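PDB 6D1P: glycosyl hydrolases family 2, sugar binding domain protein from Bacteroides uniformis str. 3978 T3 ii, which probably hydrolyses O-glycosidic bonds as a family 2 glycoside hydrolase, acting as a beta-glucuronidase in a human gut bacterium. Local coordinates for residues Y399-I411 / F446-D458. Numbering follows the deposited sequence.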
loop_
_atom_site.group_PDB
_atom_site.type_symbol
_atom_site.label_atom_id
_atom_site.label_comp_id
_atom_site.label_asym_id
_atom_site.label_seq_id
_atom_site.Cartn_x
_atom_site.Cartn_y
_atom_site.Cartn_z
ATOM N N TYR A 399 24.908 0.508 -12.231
ATOM C CA TYR A 399 25.159 -0.309 -11.059
ATOM C C TYR A 399 26.621 -0.188 -10.616
ATOM O O TYR A 399 26.900 0.077 -9.441
ATOM C CB TYR A 399 24.744 -1.737 -11.416
ATOM C CG TYR A 399 24.955 -2.881 -10.431
ATOM C CD1 TYR A 399 23.867 -3.633 -9.988
ATOM C CD2 TYR A 399 26.228 -3.270 -10.020
ATOM C CE1 TYR A 399 24.029 -4.702 -9.155
ATOM C CE2 TYR A 399 26.403 -4.355 -9.168
ATOM C CZ TYR A 399 25.296 -5.061 -8.745
ATOM O OH TYR A 399 25.417 -6.144 -7.912
ATOM N N LYS A 400 27.567 -0.341 -11.552
ATOM C CA LYS A 400 28.988 -0.285 -11.183
ATOM C C LYS A 400 29.379 1.108 -10.703
ATOM O O LYS A 400 30.176 1.255 -9.767
ATOM C CB LYS A 400 29.881 -0.686 -12.362
ATOM C CG LYS A 400 29.813 -2.137 -12.783
ATOM C CD LYS A 400 30.527 -2.348 -14.129
ATOM C CE LYS A 400 29.766 -3.322 -15.046
ATOM N NZ LYS A 400 30.676 -4.363 -15.650
ATOM N N ASN A 401 28.834 2.142 -11.341
ATOM C CA ASN A 401 29.123 3.496 -10.903
ATOM C C ASN A 401 28.575 3.764 -9.516
ATOM O O ASN A 401 29.167 4.543 -8.769
ATOM C CB ASN A 401 28.560 4.505 -11.901
ATOM C CG ASN A 401 29.534 4.796 -13.020
ATOM O OD1 ASN A 401 30.748 4.631 -12.854
ATOM N ND2 ASN A 401 29.015 5.212 -14.171
ATOM N N GLN A 402 27.441 3.162 -9.163
ATOM C CA GLN A 402 26.924 3.372 -7.818
ATOM C C GLN A 402 27.865 2.759 -6.785
ATOM O O GLN A 402 28.130 3.361 -5.741
ATOM C CB GLN A 402 25.501 2.804 -7.674
ATOM C CG GLN A 402 24.999 2.894 -6.217
ATOM C CD GLN A 402 23.663 2.205 -5.967
ATOM O OE1 GLN A 402 23.105 1.546 -6.851
ATOM N NE2 GLN A 402 23.135 2.371 -4.762
ATOM N N ALA A 403 28.416 1.584 -7.079
ATOM C CA ALA A 403 29.372 0.973 -6.160
ATOM C C ALA A 403 30.645 1.809 -6.044
ATOM O O ALA A 403 31.136 2.054 -4.929
ATOM C CB ALA A 403 29.688 -0.453 -6.610
ATOM N N ARG A 404 31.181 2.284 -7.176
ATOM C CA ARG A 404 32.349 3.159 -7.107
ATOM C C ARG A 404 32.022 4.431 -6.340
ATOM O O ARG A 404 32.830 4.905 -5.529
ATOM C CB ARG A 404 32.846 3.520 -8.504
ATOM C CG ARG A 404 33.217 2.351 -9.378
ATOM C CD ARG A 404 33.427 2.834 -10.812
ATOM N NE ARG A 404 33.859 1.773 -11.714
ATOM C CZ ARG A 404 33.204 1.407 -12.815
ATOM N NH1 ARG A 404 32.070 2.022 -13.182
ATOM N NH2 ARG A 404 33.696 0.423 -13.569
ATOM N N ARG A 405 30.831 4.992 -6.574
ATOM C CA ARG A 405 30.458 6.218 -5.885
ATOM C C ARG A 405 30.280 5.985 -4.390
ATOM O O ARG A 405 30.719 6.806 -3.574
ATOM C CB ARG A 405 29.172 6.782 -6.487
ATOM C CG ARG A 405 28.760 8.126 -5.928
ATOM C CD ARG A 405 27.579 8.693 -6.730
ATOM N NE ARG A 405 26.366 7.894 -6.578
ATOM C CZ ARG A 405 25.840 7.132 -7.535
ATOM N NH1 ARG A 405 26.425 7.080 -8.724
ATOM N NH2 ARG A 405 24.714 6.441 -7.312
ATOM N N MET A 406 29.629 4.888 -4.001
ATOM C CA MET A 406 29.389 4.698 -2.575
ATOM C C MET A 406 30.681 4.326 -1.848
ATOM O O MET A 406 30.914 4.777 -0.720
ATOM C CB MET A 406 28.284 3.662 -2.357
ATOM C CG MET A 406 26.922 4.167 -2.842
ATOM S SD MET A 406 25.511 3.109 -2.450
ATOM C CE MET A 406 25.187 3.524 -0.737
ATOM N N LEU A 407 31.553 3.539 -2.485
ATOM C CA LEU A 407 32.854 3.275 -1.875
ATOM C C LEU A 407 33.604 4.576 -1.645
ATOM O O LEU A 407 34.121 4.829 -0.549
ATOM C CB LEU A 407 33.674 2.325 -2.743
ATOM C CG LEU A 407 35.050 2.012 -2.165
ATOM C CD1 LEU A 407 34.933 1.402 -0.793
ATOM C CD2 LEU A 407 35.791 1.081 -3.106
ATOM N N THR A 408 33.614 5.440 -2.665
ATOM C CA THR A 408 34.269 6.739 -2.564
ATOM C C THR A 408 33.665 7.576 -1.444
ATOM O O THR A 408 34.392 8.144 -0.617
ATOM C CB THR A 408 34.166 7.462 -3.907
ATOM O OG1 THR A 408 34.846 6.687 -4.906
ATOM C CG2 THR A 408 34.763 8.850 -3.837
ATOM N N ASN A 409 32.331 7.641 -1.388
ATOM C CA ASN A 409 31.667 8.446 -0.367
ATOM C C ASN A 409 31.920 7.882 1.026
ATOM O O ASN A 409 32.187 8.634 1.969
ATOM C CB ASN A 409 30.162 8.530 -0.643
ATOM C CG ASN A 409 29.818 9.468 -1.784
ATOM O OD1 ASN A 409 30.609 10.320 -2.157
ATOM N ND2 ASN A 409 28.613 9.323 -2.331
ATOM N N MET A 410 31.837 6.563 1.176
ATOM C CA MET A 410 32.033 5.956 2.487
ATOM C C MET A 410 33.421 6.261 3.037
ATOM O O MET A 410 33.572 6.639 4.202
ATOM C CB MET A 410 31.825 4.453 2.398
ATOM C CG MET A 410 31.720 3.791 3.740
ATOM S SD MET A 410 31.664 2.011 3.577
ATOM C CE MET A 410 33.215 1.727 2.742
ATOM N N ILE A 411 34.447 6.091 2.204
ATOM C CA ILE A 411 35.818 6.326 2.631
ATOM C C ILE A 411 36.047 7.806 2.898
ATOM O O ILE A 411 36.568 8.189 3.946
ATOM C CB ILE A 411 36.794 5.782 1.577
ATOM C CG1 ILE A 411 36.797 4.252 1.608
ATOM C CG2 ILE A 411 38.180 6.359 1.799
ATOM C CD1 ILE A 411 37.460 3.646 0.409
ATOM N N PHE A 446 35.721 -6.532 -11.450
ATOM C CA PHE A 446 35.191 -5.361 -10.763
ATOM C C PHE A 446 35.591 -5.357 -9.290
ATOM O O PHE A 446 35.868 -4.295 -8.721
ATOM C CB PHE A 446 33.674 -5.303 -10.924
ATOM C CG PHE A 446 33.057 -4.052 -10.369
ATOM C CD1 PHE A 446 33.402 -2.812 -10.878
ATOM C CD2 PHE A 446 32.138 -4.116 -9.333
ATOM C CE1 PHE A 446 32.846 -1.658 -10.360
ATOM C CE2 PHE A 446 31.573 -2.971 -8.814
ATOM C CZ PHE A 446 31.932 -1.738 -9.323
ATOM N N MET A 447 35.636 -6.528 -8.655
ATOM C CA MET A 447 36.155 -6.584 -7.294
ATOM C C MET A 447 37.579 -6.042 -7.233
ATOM O O MET A 447 37.924 -5.271 -6.329
ATOM C CB MET A 447 36.113 -8.018 -6.759
ATOM C CG MET A 447 36.445 -8.127 -5.277
ATOM S SD MET A 447 35.159 -7.374 -4.238
ATOM C CE MET A 447 33.891 -8.636 -4.365
ATOM N N GLY A 448 38.417 -6.410 -8.207
ATOM C CA GLY A 448 39.793 -5.935 -8.204
ATOM C C GLY A 448 39.892 -4.448 -8.452
ATOM O O GLY A 448 40.762 -3.781 -7.893
ATOM N N GLU A 449 39.001 -3.904 -9.288
ATOM C CA GLU A 449 38.952 -2.456 -9.470
ATOM C C GLU A 449 38.593 -1.750 -8.164
ATOM O O GLU A 449 39.173 -0.710 -7.827
ATOM C CB GLU A 449 37.941 -2.089 -10.563
ATOM C CG GLU A 449 37.738 -0.576 -10.719
ATOM C CD GLU A 449 36.636 -0.172 -11.713
ATOM O OE1 GLU A 449 36.178 -1.006 -12.529
ATOM O OE2 GLU A 449 36.242 1.011 -11.681
ATOM N N LEU A 450 37.616 -2.297 -7.431
ATOM C CA LEU A 450 37.191 -1.690 -6.172
ATOM C C LEU A 450 38.296 -1.765 -5.129
ATOM O O LEU A 450 38.543 -0.789 -4.421
ATOM C CB LEU A 450 35.910 -2.358 -5.651
ATOM C CG LEU A 450 34.604 -2.025 -6.396
ATOM C CD1 LEU A 450 33.410 -2.824 -5.823
ATOM C CD2 LEU A 450 34.299 -0.528 -6.358
ATOM N N HIS A 451 38.993 -2.898 -5.041
ATOM C CA HIS A 451 40.113 -2.978 -4.102
ATOM C C HIS A 451 41.167 -1.913 -4.400
ATOM O O HIS A 451 41.657 -1.241 -3.482
ATOM C CB HIS A 451 40.738 -4.370 -4.129
ATOM C CG HIS A 451 42.047 -4.448 -3.411
ATOM N ND1 HIS A 451 42.142 -4.654 -2.051
ATOM C CD2 HIS A 451 43.319 -4.325 -3.865
ATOM C CE1 HIS A 451 43.416 -4.668 -1.704
ATOM N NE2 HIS A 451 44.147 -4.477 -2.786
ATOM N N ASP A 452 41.508 -1.731 -5.681
ATOM C CA ASP A 452 42.502 -0.728 -6.046
ATOM C C ASP A 452 41.996 0.675 -5.756
ATOM O O ASP A 452 42.773 1.554 -5.357
ATOM C CB ASP A 452 42.873 -0.859 -7.522
ATOM C CG ASP A 452 43.594 -2.136 -7.826
ATOM O OD1 ASP A 452 44.272 -2.643 -6.929
ATOM O OD2 ASP A 452 43.482 -2.648 -8.957
ATOM N N LEU A 453 40.698 0.906 -5.965
ATOM C CA LEU A 453 40.130 2.222 -5.697
ATOM C C LEU A 453 40.233 2.563 -4.217
ATOM O O LEU A 453 40.613 3.682 -3.857
ATOM C CB LEU A 453 38.671 2.276 -6.174
ATOM C CG LEU A 453 37.858 3.557 -5.956
ATOM C CD1 LEU A 453 38.614 4.735 -6.503
ATOM C CD2 LEU A 453 36.453 3.487 -6.613
ATOM N N ALA A 454 39.906 1.603 -3.345
ATOM C CA ALA A 454 40.008 1.828 -1.908
ATOM C C ALA A 454 41.455 2.075 -1.490
ATOM O O ALA A 454 41.758 3.041 -0.780
ATOM C CB ALA A 454 39.425 0.634 -1.154
ATOM N N HIS A 455 42.375 1.213 -1.926
ATOM C CA HIS A 455 43.763 1.429 -1.536
ATOM C C HIS A 455 44.307 2.725 -2.112
ATOM O O HIS A 455 45.162 3.357 -1.495
ATOM C CB HIS A 455 44.628 0.231 -1.927
ATOM C CG HIS A 455 44.838 -0.711 -0.793
ATOM N ND1 HIS A 455 46.049 -0.841 -0.147
ATOM C CD2 HIS A 455 43.966 -1.505 -0.126
ATOM C CE1 HIS A 455 45.923 -1.707 0.846
ATOM N NE2 HIS A 455 44.668 -2.121 0.884
ATOM N N ARG A 456 43.792 3.169 -3.256
ATOM C CA ARG A 456 44.249 4.448 -3.779
ATOM C C ARG A 456 43.677 5.594 -2.962
ATOM O O ARG A 456 44.368 6.585 -2.702
ATOM C CB ARG A 456 43.872 4.581 -5.251
ATOM C CG ARG A 456 44.438 5.803 -5.942
ATOM C CD ARG A 456 43.775 5.956 -7.304
ATOM N NE ARG A 456 42.545 6.749 -7.227
ATOM C CZ ARG A 456 41.430 6.495 -7.917
ATOM N NH1 ARG A 456 41.362 5.443 -8.733
ATOM N NH2 ARG A 456 40.367 7.284 -7.778
ATOM N N LEU A 457 42.424 5.465 -2.526
ATOM C CA LEU A 457 41.807 6.545 -1.770
ATOM C C LEU A 457 42.354 6.615 -0.348
ATOM O O LEU A 457 42.548 7.709 0.191
ATOM C CB LEU A 457 40.280 6.384 -1.734
ATOM C CG LEU A 457 39.379 6.752 -2.907
ATOM C CD1 LEU A 457 37.946 6.772 -2.406
ATOM C CD2 LEU A 457 39.729 8.085 -3.544
ATOM N N ASP A 458 42.572 5.467 0.293
ATOM C CA ASP A 458 42.974 5.438 1.698
ATOM C C ASP A 458 43.970 4.311 1.916
ATOM O O ASP A 458 43.601 3.193 2.303
ATOM C CB ASP A 458 41.773 5.286 2.633
ATOM C CG ASP A 458 42.183 5.158 4.101
ATOM O OD1 ASP A 458 43.311 5.573 4.481
ATOM O OD2 ASP A 458 41.378 4.616 4.886
#
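The helical segments 399-411 and 446-457 run side by side in the same direction, their axes 10.3 Å apart at closest approach and inclined by 25°, with Arg404 level with Leu450 and Leu407 with Ala454. They belong to successive outer helices of the TIM barrel, joined through the parallel strand 420-432, and illustrate how a beta/alpha barrel packs neighbouring helices: here a buried apolar strip of Ala403, Leu407, Leu450, Ala454 and Ile411 is flanked by the partly exposed Arg404-Glu449 pair, with Ala454 and Ile411 also touching strands 462-466 and 420-432. Arg404 fits as a knob into a hole formed by Phe446, Glu449, Leu450 and Leu453. With CG anti to the carbonyl carbon (chi1 -58°) and the chain extended to NE, its guanidinium reaches Glu449 side-on. Arg404 NH2 meets the syn lone pair of Glu449 OE1 at 3.0 Å, almost straight, while Arg404 NE completes the salt bridge from above the carboxylate plane, its modelled 2.5 Å to Glu449 OE2 being unusually short and doubtful in exact value. Behind it, NH1 bonds to OD1 of Asn401, one turn earlier, so both ends of the guanidinium are held. Were Arg404 replaced by an alanine, the Glu449 carboxylate would probably lose its charged mate and a gap open beside Phe446. The Phe446 ring lies between Lys400 CG over one face, a CH-pi contact 4.0 Å from the centroid, and Leu450 CG over the other; Ala403 CB touches its edge, and Trp389 adds an edge-to-face contact. Deeper in the interface, Leu407 CD2 packs against Leu450 CD2 and Ala454 CB, whereas Leu453 and Leu457 extend the apolar seam past Thr408. Asp458, just beyond the helix, turns its carboxylate to Thr460, Arg461 and Trp423, leaving its CB 3.8 Å from Ile411 CG2.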